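PDB 1O4S: aspartate aminotransferase from Thermotoga maritima, which catalyses the reversible, pyridoxal-phosphate-dependent transfer of the amino group of L-aspartate to 2-oxoglutarate, giving oxaloacetate and L-glutamate. Local coordinates for residues F131-V136 against V152-S157; G335-F340 against P354-L359. All blocks are in the same frame, centred on the assembly; numbering follows the deposited sequence.

Contact 1: F131-V136 against V152-S157. With PLP (pyridoxal-5'-phosphate), chain M; SO4 (sulfate ion), chain L; SO4 (sulfate ion), chain K.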
# COMPACT_ATOMS: atom_id res chain seq x y z
N PHE B 131 -16.68 -17.72 -1.29
CA PHE B 131 -17.60 -18.47 -0.48
C PHE B 131 -18.13 -17.57 0.61
O PHE B 131 -17.36 -17.01 1.38
CB PHE B 131 -16.91 -19.71 0.11
CG PHE B 131 -16.40 -20.67 -0.93
CD1 PHE B 131 -15.06 -20.71 -1.26
CD2 PHE B 131 -17.30 -21.48 -1.64
CE1 PHE B 131 -14.58 -21.58 -2.25
CE2 PHE B 131 -16.83 -22.35 -2.64
CZ PHE B 131 -15.46 -22.40 -2.94
N SER B 132 -19.45 -17.40 0.68
CA SER B 132 -20.06 -16.62 1.73
C SER B 132 -20.52 -17.62 2.81
O SER B 132 -20.72 -18.78 2.48
CB SER B 132 -21.23 -15.81 1.19
OG SER B 132 -22.30 -16.66 0.80
N PRO B 133 -20.65 -17.22 4.08
CA PRO B 133 -20.29 -15.85 4.56
C PRO B 133 -18.87 -15.42 4.21
O PRO B 133 -17.94 -16.20 4.34
CB PRO B 133 -20.48 -15.95 6.09
CG PRO B 133 -21.50 -17.05 6.28
CD PRO B 133 -21.24 -18.04 5.15
N VAL B 134 -18.70 -14.18 3.75
CA VAL B 134 -17.42 -13.77 3.17
C VAL B 134 -16.90 -12.48 3.78
O VAL B 134 -17.64 -11.55 3.99
CB VAL B 134 -17.53 -13.63 1.63
CG1 VAL B 134 -18.40 -12.45 1.23
CG2 VAL B 134 -16.14 -13.53 0.96
N TRP B 135 -15.60 -12.44 4.08
CA TRP B 135 -14.95 -11.23 4.60
C TRP B 135 -15.17 -10.01 3.67
O TRP B 135 -15.20 -10.12 2.45
CB TRP B 135 -13.45 -11.48 4.82
CG TRP B 135 -12.73 -10.34 5.46
CD1 TRP B 135 -13.09 -9.66 6.60
CD2 TRP B 135 -11.50 -9.76 5.02
NE1 TRP B 135 -12.16 -8.68 6.87
CE2 TRP B 135 -11.17 -8.73 5.93
CE3 TRP B 135 -10.63 -10.00 3.95
CZ2 TRP B 135 -10.01 -7.94 5.80
CZ3 TRP B 135 -9.45 -9.19 3.82
CH2 TRP B 135 -9.16 -8.20 4.74
N VAL B 136 -15.29 -8.85 4.29
CA VAL B 136 -15.75 -7.65 3.61
C VAL B 136 -14.85 -7.07 2.52
O VAL B 136 -15.32 -6.25 1.74
CB VAL B 136 -16.09 -6.53 4.61
CG1 VAL B 136 -17.25 -6.95 5.48
CG2 VAL B 136 -14.88 -6.17 5.48
N VAL B 152 -20.50 -18.14 -3.81
CA VAL B 152 -21.07 -19.45 -3.59
C VAL B 152 -21.42 -19.45 -2.11
O VAL B 152 -20.52 -19.45 -1.26
CB VAL B 152 -20.08 -20.59 -3.94
CG1 VAL B 152 -20.64 -21.94 -3.51
CG2 VAL B 152 -19.77 -20.57 -5.43
N GLU B 153 -22.72 -19.44 -1.83
CA GLU B 153 -23.22 -19.44 -0.47
C GLU B 153 -23.07 -20.82 0.21
O GLU B 153 -23.32 -21.86 -0.39
CB GLU B 153 -24.68 -19.02 -0.46
CG GLU B 153 -25.23 -18.73 0.92
CD GLU B 153 -26.72 -18.39 0.90
OE1 GLU B 153 -27.25 -18.02 1.98
OE2 GLU B 153 -27.35 -18.51 -0.18
N THR B 154 -22.66 -20.77 1.47
CA THR B 154 -22.61 -21.93 2.36
C THR B 154 -23.55 -21.73 3.52
O THR B 154 -23.97 -20.61 3.82
CB THR B 154 -21.17 -22.21 2.89
OG1 THR B 154 -20.70 -21.13 3.70
CG2 THR B 154 -20.15 -22.32 1.76
N PHE B 155 -23.86 -22.82 4.20
CA PHE B 155 -25.00 -22.87 5.12
C PHE B 155 -24.59 -23.41 6.47
O PHE B 155 -23.75 -24.30 6.55
CB PHE B 155 -26.14 -23.71 4.51
CG PHE B 155 -26.58 -23.21 3.16
CD1 PHE B 155 -27.47 -22.14 3.06
CD2 PHE B 155 -26.06 -23.75 1.99
CE1 PHE B 155 -27.84 -21.63 1.82
CE2 PHE B 155 -26.43 -23.26 0.75
CZ PHE B 155 -27.32 -22.20 0.66
N MET B 156 -25.19 -22.85 7.52
CA MET B 156 -25.05 -23.36 8.88
C MET B 156 -25.41 -24.85 8.99
O MET B 156 -24.77 -25.56 9.77
CB MET B 156 -25.93 -22.57 9.84
CG MET B 156 -25.79 -23.03 11.32
SD MET B 156 -26.37 -21.82 12.52
CE MET B 156 -28.14 -21.84 12.19
N SER B 157 -26.39 -25.31 8.21
CA SER B 157 -26.81 -26.72 8.23
C SER B 157 -25.71 -27.64 7.69
O SER B 157 -25.66 -28.82 8.04
CB SER B 157 -28.14 -26.96 7.48
OG SER B 157 -28.09 -26.54 6.12
N1 PLP M . -8.17 -11.91 5.78
C2 PLP M . -9.11 -11.94 6.79
C2A PLP M . -10.32 -12.79 6.54
C3 PLP M . -8.94 -11.18 7.96
O3 PLP M . -9.78 -11.23 8.86
C4 PLP M . -7.77 -10.42 8.14
C4A PLP M . -7.57 -9.61 9.44
C5 PLP M . -6.83 -10.44 7.08
C6 PLP M . -7.06 -11.18 5.92
C5A PLP M . -5.51 -9.71 7.06
O4P PLP M . -5.33 -8.37 7.50
P PLP M . -3.88 -7.68 7.53
O1P PLP M . -3.99 -6.89 8.78
O2P PLP M . -2.83 -8.70 7.52
O3P PLP M . -3.99 -6.85 6.31
S SO4 L . -28.53 -21.51 6.97
O1 SO4 L . -27.24 -20.86 6.66
O2 SO4 L . -29.24 -20.75 8.02
O3 SO4 L . -29.31 -21.44 5.73
O4 SO4 L . -28.31 -22.92 7.32
S SO4 K . -13.17 -7.30 10.04
O1 SO4 K . -12.94 -8.74 10.24
O2 SO4 K . -14.11 -7.18 8.92
O3 SO4 K . -13.68 -6.58 11.24
O4 SO4 K . -11.89 -6.70 9.74
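F131 and V152 sit abreast on one face of the large PLP-binding sheet, where strands 127-132 and 148-153 pair in parallel as the two strands of a beta-alpha-beta unit. Helix 138-144 makes the crossover. The ring of F131 lies obliquely to V152, with CD2 of F131 3.7 Å from CB of V152. Helix 164-170 packs on both residues. S132 and E153 point to the other face. OG of S132 comes 3.2 Å from CA of E153, while the extended E153 side chain runs on to a salt bridge with K360. The backbone bond from S132 N to V152 O (3.0 Å) joins the strand ends. The carbonyl oxygen of S132 is itself held twice by T154: by T154 N at 3.0 Å and by T154 OG1 at 2.6 Å. The T154 hydroxyl lies between backbone N and carbonyl carbon (chi1 64°), which brings it round to this oxygen. A cis peptide bond then leads into P133, whose CD rests against OG1 of T154. Further on, W135 lays one face of its indole over the PLP pyridine ring, with PLP C2 3.6 Å above the indole plane. A sulfate ion, probably from the crystallisation liquor, sits at the indole edge. R365 and N185 bind it too, and all three residues probably bind the substrate L-aspartate. W135 NE1 gives sulfate O2 a weak hydrogen bond, 3.2 Å long.

Contact 2: G335-F340 against P354-L359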
# COMPACT_ATOMS: atom_id res chain seq x y z
N GLY B 335 -35.39 -12.40 12.64
CA GLY B 335 -35.63 -11.18 11.90
C GLY B 335 -34.42 -10.63 11.15
O GLY B 335 -33.56 -11.38 10.66
N ASP B 336 -34.38 -9.30 11.06
CA ASP B 336 -33.34 -8.54 10.38
C ASP B 336 -32.11 -8.39 11.32
O ASP B 336 -32.27 -8.03 12.49
CB ASP B 336 -33.89 -7.17 9.94
CG ASP B 336 -32.84 -6.31 9.19
OD1 ASP B 336 -33.22 -5.33 8.52
OD2 ASP B 336 -31.62 -6.52 9.23
N ASP B 337 -30.92 -8.68 10.79
CA ASP B 337 -29.69 -8.70 11.59
C ASP B 337 -29.16 -7.29 11.82
O ASP B 337 -28.61 -7.00 12.89
CB ASP B 337 -28.60 -9.57 10.94
CG ASP B 337 -28.32 -9.19 9.51
OD1 ASP B 337 -29.01 -9.69 8.61
OD2 ASP B 337 -27.46 -8.38 9.17
N VAL B 338 -29.28 -6.43 10.82
CA VAL B 338 -28.94 -5.02 10.98
C VAL B 338 -29.73 -4.40 12.12
O VAL B 338 -29.16 -3.72 12.96
CB VAL B 338 -29.20 -4.18 9.72
CG1 VAL B 338 -28.87 -2.71 9.98
CG2 VAL B 338 -28.39 -4.71 8.54
N LYS B 339 -31.04 -4.61 12.13
CA LYS B 339 -31.87 -4.09 13.20
C LYS B 339 -31.53 -4.76 14.54
O LYS B 339 -31.53 -4.10 15.57
CB LYS B 339 -33.36 -4.27 12.90
CG LYS B 339 -33.85 -3.55 11.62
CD LYS B 339 -35.41 -3.66 11.47
CE LYS B 339 -35.96 -3.23 10.09
NZ LYS B 339 -37.49 -3.27 10.05
N PHE B 340 -31.26 -6.06 14.52
CA PHE B 340 -30.82 -6.77 15.72
C PHE B 340 -29.64 -6.04 16.38
O PHE B 340 -29.62 -5.83 17.59
CB PHE B 340 -30.43 -8.22 15.41
CG PHE B 340 -30.09 -9.04 16.65
CD1 PHE B 340 -31.01 -9.93 17.19
CD2 PHE B 340 -28.83 -8.93 17.25
CE1 PHE B 340 -30.71 -10.70 18.32
CE2 PHE B 340 -28.51 -9.69 18.39
CZ PHE B 340 -29.45 -10.59 18.92
N PRO B 354 -23.54 -7.00 11.88
CA PRO B 354 -24.59 -7.68 11.10
C PRO B 354 -24.00 -8.69 10.09
O PRO B 354 -23.09 -8.33 9.36
CB PRO B 354 -25.28 -6.52 10.38
CG PRO B 354 -24.99 -5.35 11.26
CD PRO B 354 -23.61 -5.53 11.76
N GLY B 355 -24.52 -9.92 10.08
CA GLY B 355 -24.18 -10.92 9.08
C GLY B 355 -24.35 -10.48 7.62
O GLY B 355 -23.64 -10.97 6.73
N SER B 356 -25.29 -9.57 7.40
CA SER B 356 -25.45 -8.86 6.11
C SER B 356 -24.14 -8.32 5.54
O SER B 356 -23.94 -8.31 4.33
CB SER B 356 -26.37 -7.64 6.28
OG SER B 356 -27.68 -8.02 6.52
N ALA B 357 -23.27 -7.83 6.41
CA ALA B 357 -21.98 -7.33 5.97
C ALA B 357 -21.14 -8.41 5.25
O ALA B 357 -20.30 -8.12 4.40
CB ALA B 357 -21.26 -6.76 7.14
N PHE B 358 -21.39 -9.67 5.61
CA PHE B 358 -20.66 -10.82 5.08
C PHE B 358 -21.49 -11.61 4.04
O PHE B 358 -21.20 -12.77 3.74
CB PHE B 358 -20.27 -11.70 6.26
CG PHE B 358 -19.59 -10.94 7.38
CD1 PHE B 358 -18.21 -10.70 7.33
CD2 PHE B 358 -20.31 -10.45 8.47
CE1 PHE B 358 -17.55 -9.99 8.39
CE2 PHE B 358 -19.67 -9.74 9.52
CZ PHE B 358 -18.27 -9.51 9.45
N LEU B 359 -22.53 -10.96 3.52
CA LEU B 359 -23.51 -11.53 2.58
C LEU B 359 -24.28 -12.73 3.11
O LEU B 359 -24.71 -13.58 2.34
CB LEU B 359 -22.84 -11.88 1.25
CG LEU B 359 -22.00 -10.75 0.65
CD1 LEU B 359 -21.49 -11.09 -0.77
CD2 LEU B 359 -22.79 -9.44 0.67
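P354 packs on V338 and D337 in the first turn of helix 337-348, where strand 350-354 ends in the smaller domain of this fold-type I aminotransferase. A short 3-10 turn, 355-357, follows and leads towards strand 363-367. The P354 ring crosses V338 at a slant. CB of P354 lies 4.0 Å from CG2 of V338. The same CB of P354 is 3.1 Å from OD2 of D337. G355 comes next. Its N is near the same carboxylate oxygen, but the angle is too poor for a hydrogen bond. The G355 backbone also bonds to F363 of the neighbouring strand. S356 makes the main polar link. S356 OG donates to OD2 of D337 over 2.7 Å, on the syn lone pair of that oxygen. S356 N donates to OD2 of D337 over 3.0 Å, coming in steeply over the flat of the carboxylate, 55° from its plane. A chi1 of 53° folds the D337 carboxylate back over its own backbone, towards the 3-10 turn. The other oxygen, OD1, accepts from G362 N, so both ends of the buried group are held. An alanine at D337 would probably leave S356 N, S356 OG and G362 N without their shared acceptor group and cut the tie between helix and turn. Further on, F358 N bonds back to G355 O, and the F358 ring has CA of G355 in its plane, at its edge.

Both contacts are largely buried, but the centre of contact 1 is about 14 Å from the centre of the chain, that of contact 2 about 19 Å. Contact 1 joins neighbouring parallel strands of the large sheet, chiefly by backbone bonds and apolar packing. Contact 2 joins a helix start to a turn of the smaller sheet's domain, chiefly through one carboxylate. They share no helix or strand, yet their segments touch. V134 N probably bonds to F358 O, 2.9 Å away, and CG1 of V134 packs on CD1 of L359. K360, just beyond 354-359, also bonds to T154 O. Contact 1 runs directly into the PLP site, whereas contact 2 flanks R365.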